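Side-chain contacts in PP1b (Porcine reproductive and respiratory syndrome virus, PDB 6JDR), which is part of a replicase polyprotein, this chain being its zinc-binding helicase, which probably hydrolyses ATP to unwind RNA and DNA duplexes with 5' to 3' polarity: residues A[22-26]-A[27-31]; A[107-110]-A[111-114]; A[189-192]-A[193-197]; A[237-241]-A[242-246]. The protein carries 1 engineered substitution. All blocks are in the same frame, centred on the assembly; numbering follows the deposited sequence.

Interaction 1: residues A[22-26]-A[27-31]; sequences LDVCV and YHTHF. With ZN (zinc ion), chain C.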
loop_
_atom_site.group_PDB
_atom_site.type_symbol
_atom_site.label_atom_id
_atom_site.label_comp_id
_atom_site.label_asym_id
_atom_site.label_seq_id
_atom_site.Cartn_x
_atom_site.Cartn_y
_atom_site.Cartn_z
ATOM N N LEU A 22 -22.740 6.088 16.346
ATOM C CA LEU A 22 -22.605 4.649 16.103
ATOM C C LEU A 22 -23.937 3.936 16.339
ATOM O O LEU A 22 -24.489 4.010 17.438
ATOM C CB LEU A 22 -21.531 4.058 17.022
ATOM C CG LEU A 22 -21.070 2.632 16.704
ATOM C CD1 LEU A 22 -20.230 2.591 15.437
ATOM C CD2 LEU A 22 -20.286 2.061 17.873
ATOM N N ASP A 23 -24.447 3.258 15.310
ATOM C CA ASP A 23 -25.626 2.394 15.448
ATOM C C ASP A 23 -25.281 1.175 16.289
ATOM O O ASP A 23 -24.261 0.529 16.055
ATOM C CB ASP A 23 -26.116 1.907 14.082
ATOM C CG ASP A 23 -26.723 3.009 13.248
ATOM O OD1 ASP A 23 -27.458 3.851 13.809
ATOM O OD2 ASP A 23 -26.475 3.028 12.025
ATOM N N VAL A 24 -26.138 0.853 17.254
ATOM C CA VAL A 24 -25.897 -0.278 18.143
ATOM C C VAL A 24 -27.144 -1.128 18.360
ATOM O O VAL A 24 -28.273 -0.627 18.366
ATOM C CB VAL A 24 -25.341 0.170 19.517
ATOM C CG1 VAL A 24 -23.907 0.664 19.375
ATOM C CG2 VAL A 24 -26.216 1.243 20.149
ATOM N N CYS A 25 -26.915 -2.424 18.536
ATOM C CA CYS A 25 -27.966 -3.371 18.868
ATOM C C CYS A 25 -28.212 -3.326 20.369
ATOM O O CYS A 25 -27.471 -2.676 21.111
ATOM C CB CYS A 25 -27.550 -4.781 18.446
ATOM S SG CYS A 25 -26.115 -5.415 19.338
ATOM N N VAL A 26 -29.246 -4.036 20.806
ATOM C CA VAL A 26 -29.673 -4.038 22.202
ATOM C C VAL A 26 -28.523 -4.426 23.135
ATOM O O VAL A 26 -28.330 -3.812 24.186
ATOM C CB VAL A 26 -30.882 -4.990 22.401
ATOM C CG1 VAL A 26 -31.181 -5.222 23.880
ATOM C CG2 VAL A 26 -32.113 -4.432 21.696
ATOM N N TYR A 27 -27.761 -5.442 22.745
ATOM C CA TYR A 27 -26.639 -5.905 23.553
ATOM C C TYR A 27 -25.592 -4.802 23.741
ATOM O O TYR A 27 -25.179 -4.520 24.862
ATOM C CB TYR A 27 -26.001 -7.144 22.915
ATOM C CG TYR A 27 -24.819 -7.684 23.684
ATOM C CD1 TYR A 27 -24.995 -8.329 24.906
ATOM C CD2 TYR A 27 -23.522 -7.551 23.193
ATOM C CE1 TYR A 27 -23.914 -8.824 25.618
ATOM C CE2 TYR A 27 -22.435 -8.041 23.898
ATOM C CZ TYR A 27 -22.635 -8.677 25.107
ATOM O OH TYR A 27 -21.557 -9.165 25.808
ATOM N N HIS A 28 -25.197 -4.164 22.643
ATOM C CA HIS A 28 -24.113 -3.183 22.673
ATOM C C HIS A 28 -24.491 -1.807 23.216
ATOM O O HIS A 28 -23.630 -0.934 23.325
ATOM C CB HIS A 28 -23.489 -3.040 21.286
ATOM C CG HIS A 28 -22.594 -4.177 20.920
ATOM N ND1 HIS A 28 -22.950 -5.138 20.002
ATOM C CD2 HIS A 28 -21.358 -4.515 21.361
ATOM C CE1 HIS A 28 -21.970 -6.015 19.885
ATOM N NE2 HIS A 28 -20.992 -5.660 20.698
ATOM N N THR A 29 -25.760 -1.610 23.576
ATOM C CA THR A 29 -26.163 -0.390 24.271
ATOM C C THR A 29 -25.452 -0.224 25.619
ATOM O O THR A 29 -25.407 0.879 26.158
ATOM C CB THR A 29 -27.690 -0.347 24.530
ATOM O OG1 THR A 29 -28.114 -1.571 25.141
ATOM C CG2 THR A 29 -28.463 -0.137 23.239
ATOM N N HIS A 30 -24.916 -1.312 26.170
ATOM C CA HIS A 30 -24.343 -1.285 27.517
ATOM C C HIS A 30 -22.818 -1.499 27.560
ATOM O O HIS A 30 -22.255 -1.703 28.634
ATOM C CB HIS A 30 -25.052 -2.338 28.388
ATOM C CG HIS A 30 -26.412 -1.919 28.863
ATOM N ND1 HIS A 30 -27.437 -1.587 28.002
ATOM C CD2 HIS A 30 -26.916 -1.791 30.113
ATOM C CE1 HIS A 30 -28.511 -1.268 28.702
ATOM N NE2 HIS A 30 -28.222 -1.384 29.986
ATOM N N PHE A 31 -22.152 -1.444 26.406
ATOM C CA PHE A 31 -20.697 -1.628 26.347
ATOM C C PHE A 31 -20.001 -0.505 25.564
ATOM O O PHE A 31 -18.982 -0.731 24.902
ATOM C CB PHE A 31 -20.362 -2.995 25.741
ATOM C CG PHE A 31 -20.914 -4.154 26.520
ATOM C CD1 PHE A 31 -20.204 -4.699 27.583
ATOM C CD2 PHE A 31 -22.147 -4.704 26.192
ATOM C CE1 PHE A 31 -20.709 -5.771 28.304
ATOM C CE2 PHE A 31 -22.658 -5.778 26.909
ATOM C CZ PHE A 31 -21.940 -6.313 27.967
HETATM ZN ZN ZN C . -24.102 -5.238 18.229
#
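Cys25 and His28 meet at a zinc ion, which Cys25 SG holds at 2.3 Å and His28 ND1 at 2.1 Å. The sulfur lies beside the edge of the imidazole, close to its plane, 3.2 Å from ND1, as expected of two ligands of one metal. Placing SG between its own N and carbonyl carbon (chi1 64°) turns the thiolate back over the following residues, where His28 N points at it in a weak N-H...S bond. Tyr27 lies over one face of the histidine, its CD2 3.9 Å above the middle of the ring, and Tyr9 stacks on the same imidazole, while NE2 has a weak hydrogen bond to Thr61. Further out, Thr29 packs against the turn and bonds weakly to it: Thr29 CG2 rests 4.1 Å from Val24 CG2, and Thr29 N bonds weakly to the carbonyls of Cys25 and Val26. Its hydroxyl accepts from His30 ND1, 2.9 Å from Thr29 OG1 and nearly in the ring plane. Cys7 and Cys10 complete the four-ligand site of three cysteines and one histidine. The short strand followed by a tight C-x-x-H turn with one weak amide-to-sulfur bond is a compact zinc-finger element of the arterivirus zinc-binding domain.

Interaction 2: residues A[107-110]-A[111-114]; sequences GIRG and NEVD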
loop_
_atom_site.group_PDB
_atom_site.type_symbol
_atom_site.label_atom_id
_atom_site.label_comp_id
_atom_site.label_asym_id
_atom_site.label_seq_id
_atom_site.Cartn_x
_atom_site.Cartn_y
_atom_site.Cartn_z
ATOM N N GLY A 107 -35.550 15.914 1.173
ATOM C CA GLY A 107 -36.626 15.701 0.206
ATOM C C GLY A 107 -36.887 16.910 -0.671
ATOM O O GLY A 107 -36.437 18.019 -0.370
ATOM N N ILE A 108 -37.618 16.687 -1.761
ATOM C CA ILE A 108 -37.947 17.757 -2.709
ATOM C C ILE A 108 -38.874 18.814 -2.097
ATOM O O ILE A 108 -38.756 19.999 -2.410
ATOM C CB ILE A 108 -38.549 17.226 -4.042
ATOM C CG1 ILE A 108 -39.827 16.383 -3.815
ATOM C CG2 ILE A 108 -37.476 16.488 -4.838
ATOM C CD1 ILE A 108 -39.673 14.876 -3.925
ATOM N N ARG A 109 -39.782 18.382 -1.222
ATOM C CA ARG A 109 -40.682 19.302 -0.522
ATOM C C ARG A 109 -39.951 20.021 0.615
ATOM O O ARG A 109 -40.159 21.214 0.838
ATOM C CB ARG A 109 -41.934 18.570 -0.002
ATOM C CG ARG A 109 -41.694 17.528 1.086
ATOM C CD ARG A 109 -42.973 16.779 1.436
ATOM N NE ARG A 109 -43.937 17.616 2.152
ATOM C CZ ARG A 109 -45.125 17.201 2.598
ATOM N NH1 ARG A 109 -45.524 15.947 2.408
ATOM N NH2 ARG A 109 -45.923 18.050 3.240
ATOM N N GLY A 110 -39.091 19.291 1.321
ATOM C CA GLY A 110 -38.307 19.854 2.418
ATOM C C GLY A 110 -37.644 18.770 3.247
ATOM O O GLY A 110 -37.592 17.608 2.834
ATOM N N ASN A 111 -37.142 19.150 4.419
ATOM C CA ASN A 111 -36.490 18.206 5.327
ATOM C C ASN A 111 -37.532 17.356 6.056
ATOM O O ASN A 111 -38.140 17.802 7.029
ATOM C CB ASN A 111 -35.604 18.947 6.332
ATOM C CG ASN A 111 -34.518 19.775 5.663
ATOM O OD1 ASN A 111 -34.049 19.444 4.573
ATOM N ND2 ASN A 111 -34.108 20.857 6.318
ATOM N N GLU A 112 -37.734 16.132 5.574
ATOM C CA GLU A 112 -38.812 15.270 6.058
ATOM C C GLU A 112 -38.472 14.600 7.389
ATOM O O GLU A 112 -37.352 14.124 7.581
ATOM C CB GLU A 112 -39.144 14.200 5.013
ATOM C CG GLU A 112 -39.645 14.764 3.690
ATOM C CD GLU A 112 -39.817 13.701 2.621
ATOM O OE1 GLU A 112 -40.210 12.562 2.959
ATOM O OE2 GLU A 112 -39.563 14.009 1.436
ATOM N N VAL A 113 -39.448 14.562 8.296
ATOM C CA VAL A 113 -39.290 13.908 9.596
ATOM C C VAL A 113 -40.617 13.298 10.044
ATOM O O VAL A 113 -41.637 13.986 10.090
ATOM C CB VAL A 113 -38.809 14.899 10.673
ATOM N N ASP A 114 -40.597 12.008 10.373
ATOM C CA ASP A 114 -41.808 11.295 10.784
ATOM C C ASP A 114 -42.149 11.589 12.246
ATOM O O ASP A 114 -41.875 10.782 13.139
ATOM C CB ASP A 114 -41.654 9.783 10.555
ATOM C CG ASP A 114 -42.911 9.000 10.918
ATOM O OD1 ASP A 114 -44.029 9.508 10.686
ATOM O OD2 ASP A 114 -42.778 7.871 11.439
#
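In the long loop that joins two strands of an antiparallel four-stranded sheet, 100-104 and 118-124, Glu112 reaches back across the bend to lie over Gly107. Its CG stands anti to the carbonyl carbon (chi1 -62°), and the chain then runs on extended, which carries the carboxylate back to Gly107. There Glu112 OE2 lies against the bare alpha carbon of the glycine, 3.6 Å from Gly107 CA. Lower on the same side chain, Glu112 CG touches Gly110 O at 3.6 Å, so that the glutamate follows the inside of the bend from its CG to its carboxylate and meets the backbone of both glycines on the way.

Arg109 crosses the glutamate at about a right angle but offers it its aliphatic part: Arg109 CG is 4.1 Å from Glu112 OE2, whereas Arg109 NE stays 5.7 Å from that oxygen. The guanidinium and carboxylate planes are 54° apart; at most a weak, long-range attraction is likely, and the charged atoms do not form a salt bridge. The contact therefore rests on van der Waals touch at the protein surface. Backbone hydrogen bonds fasten the loop further out: Glu112 pairs with Arg105, closing the bend, while Asn111 pairs with Thr88 and adds a weak side-chain bond to the same residue. Val113 pairs with Gly86, and Arg109 leans on Leu87, which sets the loop beside the chain that runs between strands 79-83 and 93-97.

Interaction 3: residues A[189-192]-A[193-197]; sequences FNVP and AGTTL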
loop_
_atom_site.group_PDB
_atom_site.type_symbol
_atom_site.label_atom_id
_atom_site.label_comp_id
_atom_site.label_asym_id
_atom_site.label_seq_id
_atom_site.Cartn_x
_atom_site.Cartn_y
_atom_site.Cartn_z
ATOM N N PHE A 189 -5.621 17.188 -6.250
ATOM C CA PHE A 189 -5.833 17.479 -4.836
ATOM C C PHE A 189 -6.572 18.795 -4.640
ATOM O O PHE A 189 -6.684 19.605 -5.561
ATOM C CB PHE A 189 -4.506 17.521 -4.066
ATOM C CG PHE A 189 -3.493 18.472 -4.639
ATOM C CD1 PHE A 189 -3.503 19.817 -4.291
ATOM C CD2 PHE A 189 -2.510 18.018 -5.506
ATOM C CE1 PHE A 189 -2.562 20.693 -4.810
ATOM C CE2 PHE A 189 -1.564 18.889 -6.027
ATOM C CZ PHE A 189 -1.591 20.228 -5.680
ATOM N N ASN A 190 -7.083 18.982 -3.428
ATOM C CA ASN A 190 -7.627 20.257 -2.991
ATOM C C ASN A 190 -6.752 20.761 -1.857
ATOM O O ASN A 190 -6.592 20.075 -0.847
ATOM C CB ASN A 190 -9.064 20.089 -2.499
ATOM C CG ASN A 190 -10.010 19.626 -3.592
ATOM O OD1 ASN A 190 -10.030 20.183 -4.691
ATOM N ND2 ASN A 190 -10.808 18.609 -3.292
ATOM N N VAL A 191 -6.174 21.946 -2.026
ATOM C CA VAL A 191 -5.346 22.545 -0.983
ATOM C C VAL A 191 -6.221 22.796 0.245
ATOM O O VAL A 191 -7.277 23.414 0.133
ATOM C CB VAL A 191 -4.692 23.865 -1.456
ATOM C CG1 VAL A 191 -4.021 24.589 -0.299
ATOM C CG2 VAL A 191 -3.676 23.587 -2.557
ATOM N N PRO A 192 -5.799 22.292 1.418
ATOM C CA PRO A 192 -6.614 22.479 2.620
ATOM C C PRO A 192 -6.552 23.909 3.161
ATOM O O PRO A 192 -5.486 24.528 3.166
ATOM C CB PRO A 192 -6.006 21.487 3.620
ATOM C CG PRO A 192 -4.599 21.300 3.168
ATOM C CD PRO A 192 -4.603 21.468 1.675
ATOM N N ALA A 193 -7.699 24.411 3.612
ATOM C CA ALA A 193 -7.811 25.760 4.152
ATOM C C ALA A 193 -7.052 25.879 5.460
ATOM O O ALA A 193 -7.030 24.942 6.258
ATOM C CB ALA A 193 -9.273 26.116 4.374
ATOM N N GLY A 194 -6.428 27.036 5.675
ATOM C CA GLY A 194 -5.697 27.301 6.911
ATOM C C GLY A 194 -4.262 26.813 6.917
ATOM O O GLY A 194 -3.547 27.003 7.903
ATOM N N THR A 195 -3.827 26.186 5.828
ATOM C CA THR A 195 -2.471 25.645 5.773
ATOM C C THR A 195 -1.426 26.754 5.733
ATOM O O THR A 195 -1.688 27.851 5.243
ATOM C CB THR A 195 -2.261 24.703 4.572
ATOM O OG1 THR A 195 -0.950 24.132 4.648
ATOM C CG2 THR A 195 -2.412 25.443 3.236
ATOM N N THR A 196 -0.240 26.445 6.242
ATOM C CA THR A 196 0.861 27.391 6.297
ATOM C C THR A 196 2.010 26.951 5.376
ATOM O O THR A 196 3.157 27.348 5.567
ATOM C CB THR A 196 1.363 27.528 7.745
ATOM O OG1 THR A 196 1.790 26.252 8.231
ATOM C CG2 THR A 196 0.252 28.042 8.641
ATOM N N LEU A 197 1.687 26.132 4.379
ATOM C CA LEU A 197 2.666 25.641 3.412
ATOM C C LEU A 197 2.392 26.254 2.047
ATOM O O LEU A 197 1.305 26.771 1.800
ATOM C CB LEU A 197 2.590 24.118 3.303
ATOM C CG LEU A 197 2.572 23.316 4.604
ATOM C CD1 LEU A 197 2.549 21.831 4.291
ATOM C CD2 LEU A 197 3.766 23.656 5.481
#
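Thr195 turns its methyl group back onto Val191 and Pro192 across a type II beta turn that runs from Pro192 to Thr195. This inner side is the tight part. Thr195 CG2 presses against Pro192 O at 3.2 Å and meets Val191 CG1 at 4.0 Å, the two side chains crossing at about a right angle. The pyrrolidine stands a little further off, its CG 4.4 Å from Thr195 CB. With OG1 opposite the backbone N (chi1 -175°), the threonine separates its two ends: the methyl faces the turn, and the hydroxyl faces His174, with which it is hydrogen-bonded. Leu197 N adds a weak bond to the same OG1 at 3.3 Å.

The outer side is loose by comparison. Ala193 carries its methyl away from the turn, and Gly194, with phi at 86°, sits in the third position where a type II turn commonly has glycine; both are exposed. Inward, Pro192 and Leu197 lie on His174 at the start of helix 174-184, while Phe189 packs on Ile181 further along it. The turn thus borders that helix on the way to strand 208-211, an outermost strand of the parallel sheet.

Interaction 4: residues A[237-241]-A[242-246]; sequences RLLSK and TTLTC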
loop_
_atom_site.group_PDB
_atom_site.type_symbol
_atom_site.label_atom_id
_atom_site.label_comp_id
_atom_site.label_asym_id
_atom_site.label_seq_id
_atom_site.Cartn_x
_atom_site.Cartn_y
_atom_site.Cartn_z
ATOM N N ARG A 237 -12.231 4.533 9.743
ATOM C CA ARG A 237 -13.207 5.108 8.812
ATOM C C ARG A 237 -12.963 4.619 7.387
ATOM O O ARG A 237 -13.899 4.202 6.708
ATOM C CB ARG A 237 -13.174 6.638 8.840
ATOM C CG ARG A 237 -13.826 7.265 10.060
ATOM C CD ARG A 237 -13.736 8.786 10.004
ATOM N NE ARG A 237 -14.411 9.423 11.138
ATOM C CZ ARG A 237 -13.831 10.184 12.073
ATOM N NH1 ARG A 237 -12.523 10.452 12.056
ATOM N NH2 ARG A 237 -14.582 10.698 13.042
ATOM N N LEU A 238 -11.708 4.672 6.942
ATOM C CA LEU A 238 -11.335 4.188 5.610
ATOM C C LEU A 238 -11.589 2.690 5.466
ATOM O O LEU A 238 -12.241 2.251 4.522
ATOM C CB LEU A 238 -9.861 4.472 5.316
ATOM C CG LEU A 238 -9.423 5.934 5.189
ATOM C CD1 LEU A 238 -7.953 5.997 4.797
ATOM C CD2 LEU A 238 -10.281 6.695 4.186
ATOM N N LEU A 239 -11.080 1.913 6.416
ATOM C CA LEU A 239 -11.241 0.466 6.386
ATOM C C LEU A 239 -12.696 0.002 6.459
ATOM O O LEU A 239 -12.997 -1.137 6.107
ATOM C CB LEU A 239 -10.418 -0.184 7.493
ATOM C CG LEU A 239 -8.919 -0.166 7.207
ATOM C CD1 LEU A 239 -8.126 -0.590 8.434
ATOM C CD2 LEU A 239 -8.593 -1.059 6.021
ATOM N N SER A 240 -13.594 0.871 6.913
ATOM C CA SER A 240 -15.025 0.590 6.843
ATOM C C SER A 240 -15.566 0.630 5.406
ATOM O O SER A 240 -16.590 0.014 5.121
ATOM C CB SER A 240 -15.807 1.583 7.708
ATOM O OG SER A 240 -15.441 1.467 9.068
ATOM N N LYS A 241 -14.885 1.362 4.521
ATOM C CA LYS A 241 -15.335 1.569 3.140
ATOM C C LYS A 241 -14.484 0.869 2.069
ATOM O O LYS A 241 -15.000 0.511 1.012
ATOM C CB LYS A 241 -15.388 3.069 2.832
ATOM C CG LYS A 241 -16.473 3.832 3.580
ATOM C CD LYS A 241 -17.858 3.530 3.024
ATOM C CE LYS A 241 -18.928 4.365 3.709
ATOM N NZ LYS A 241 -20.293 4.066 3.192
ATOM N N THR A 242 -13.193 0.678 2.326
ATOM C CA THR A 242 -12.298 0.111 1.317
ATOM C C THR A 242 -11.139 -0.646 1.953
ATOM O O THR A 242 -10.940 -0.580 3.165
ATOM C CB THR A 242 -11.736 1.220 0.396
ATOM O OG1 THR A 242 -10.892 0.645 -0.610
ATOM C CG2 THR A 242 -10.935 2.242 1.189
ATOM N N THR A 243 -10.392 -1.374 1.125
ATOM C CA THR A 243 -9.129 -1.974 1.545
ATOM C C THR A 243 -8.024 -0.971 1.272
ATOM O O THR A 243 -8.210 -0.029 0.499
ATOM C CB THR A 243 -8.821 -3.295 0.803
ATOM O OG1 THR A 243 -8.602 -3.040 -0.590
ATOM C CG2 THR A 243 -9.966 -4.279 0.959
ATOM N N LEU A 244 -6.875 -1.176 1.905
ATOM C CA LEU A 244 -5.769 -0.233 1.814
ATOM C C LEU A 244 -4.444 -0.940 1.587
ATOM O O LEU A 244 -4.234 -2.045 2.076
ATOM C CB LEU A 244 -5.664 0.579 3.107
ATOM C CG LEU A 244 -6.825 1.513 3.442
ATOM C CD1 LEU A 244 -6.653 2.078 4.844
ATOM C CD2 LEU A 244 -6.919 2.629 2.411
ATOM N N THR A 245 -3.560 -0.293 0.836
ATOM C CA THR A 245 -2.151 -0.639 0.857
ATOM C C THR A 245 -1.512 0.383 1.784
ATOM O O THR A 245 -1.492 1.574 1.487
ATOM C CB THR A 245 -1.512 -0.582 -0.543
ATOM O OG1 THR A 245 -2.291 -1.361 -1.457
ATOM C CG2 THR A 245 -0.103 -1.132 -0.505
ATOM N N CYS A 246 -1.013 -0.093 2.918
ATOM C CA CYS A 246 -0.516 0.773 3.974
ATOM C C CYS A 246 1.008 0.753 3.986
ATOM O O CYS A 246 1.618 -0.296 4.170
ATOM C CB CYS A 246 -1.080 0.305 5.317
ATOM S SG CYS A 246 -2.889 0.329 5.388
#
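Thr242 and Leu244 fold back on Leu239 and Leu238 where the chain leaves helix 232-239 for strand 245-248, the second half of a beta-alpha-beta crossover in the P-loop-type helicase core. Thr242, Leu244 and Leu239 are the residues most buried by this contact.

Thr242 N bonds back to the carbonyl four residues earlier, donating to Leu238 O at 2.9 Å. It approaches almost in line with that carbonyl, which also accepts from Lys241 N; two bonds thus grip one oxygen. The threonine methyl CG2 lies 3.6 Å from that same oxygen. One residue on, Leu239 CA directs its hydrogen at Thr242 O, 3.4 Å away, with an angle of 157° at the hydrogen.

Leu244 supplies the apolar half. Its CD1 touches both leucines, 4.0 Å from Leu238 CB and 3.9 Å from Leu239 CD2, one methyl bridging two successive residues of the helix. The Leu238 side chain crosses that of Leu244 at about a right angle, Leu239 at a slant. Leu239 in turn packs on Val137 and Val141 of helix 134-142, while Leu244 lies against Ser222 of the neighbouring strand 222-224, so this small cluster lies between the helices and the sheet.

The polar end of Thr242 is placed by its first torsion: at chi1 -178° the hydroxyl swings opposite the backbone N and donates to Thr243 O at 3.0 Å, in the carbonyl plane and onto a lone pair.

Overall arrangement
The four contacts follow one another along the chain and touch nowhere. Interaction 1 belongs to the N-terminal zinc-binding domain; interaction 2, its centre about 28 Å away, lies in a loop between two strands of the antiparallel sheet that comes next. Interactions 3 and 4 share the helicase core, with centres about 24 Å apart: residues 189-197 lie in the loop leading to the outermost strand 208-211 of the seven-stranded parallel sheet, while residues 237-246 enter its interior strand 245-248. Of the other three, interaction 4 comes nearest to interaction 1, with closest atoms about 8 Å apart. The four turns thus sample the metal site, surface loops and buried crossover of one helicase chain.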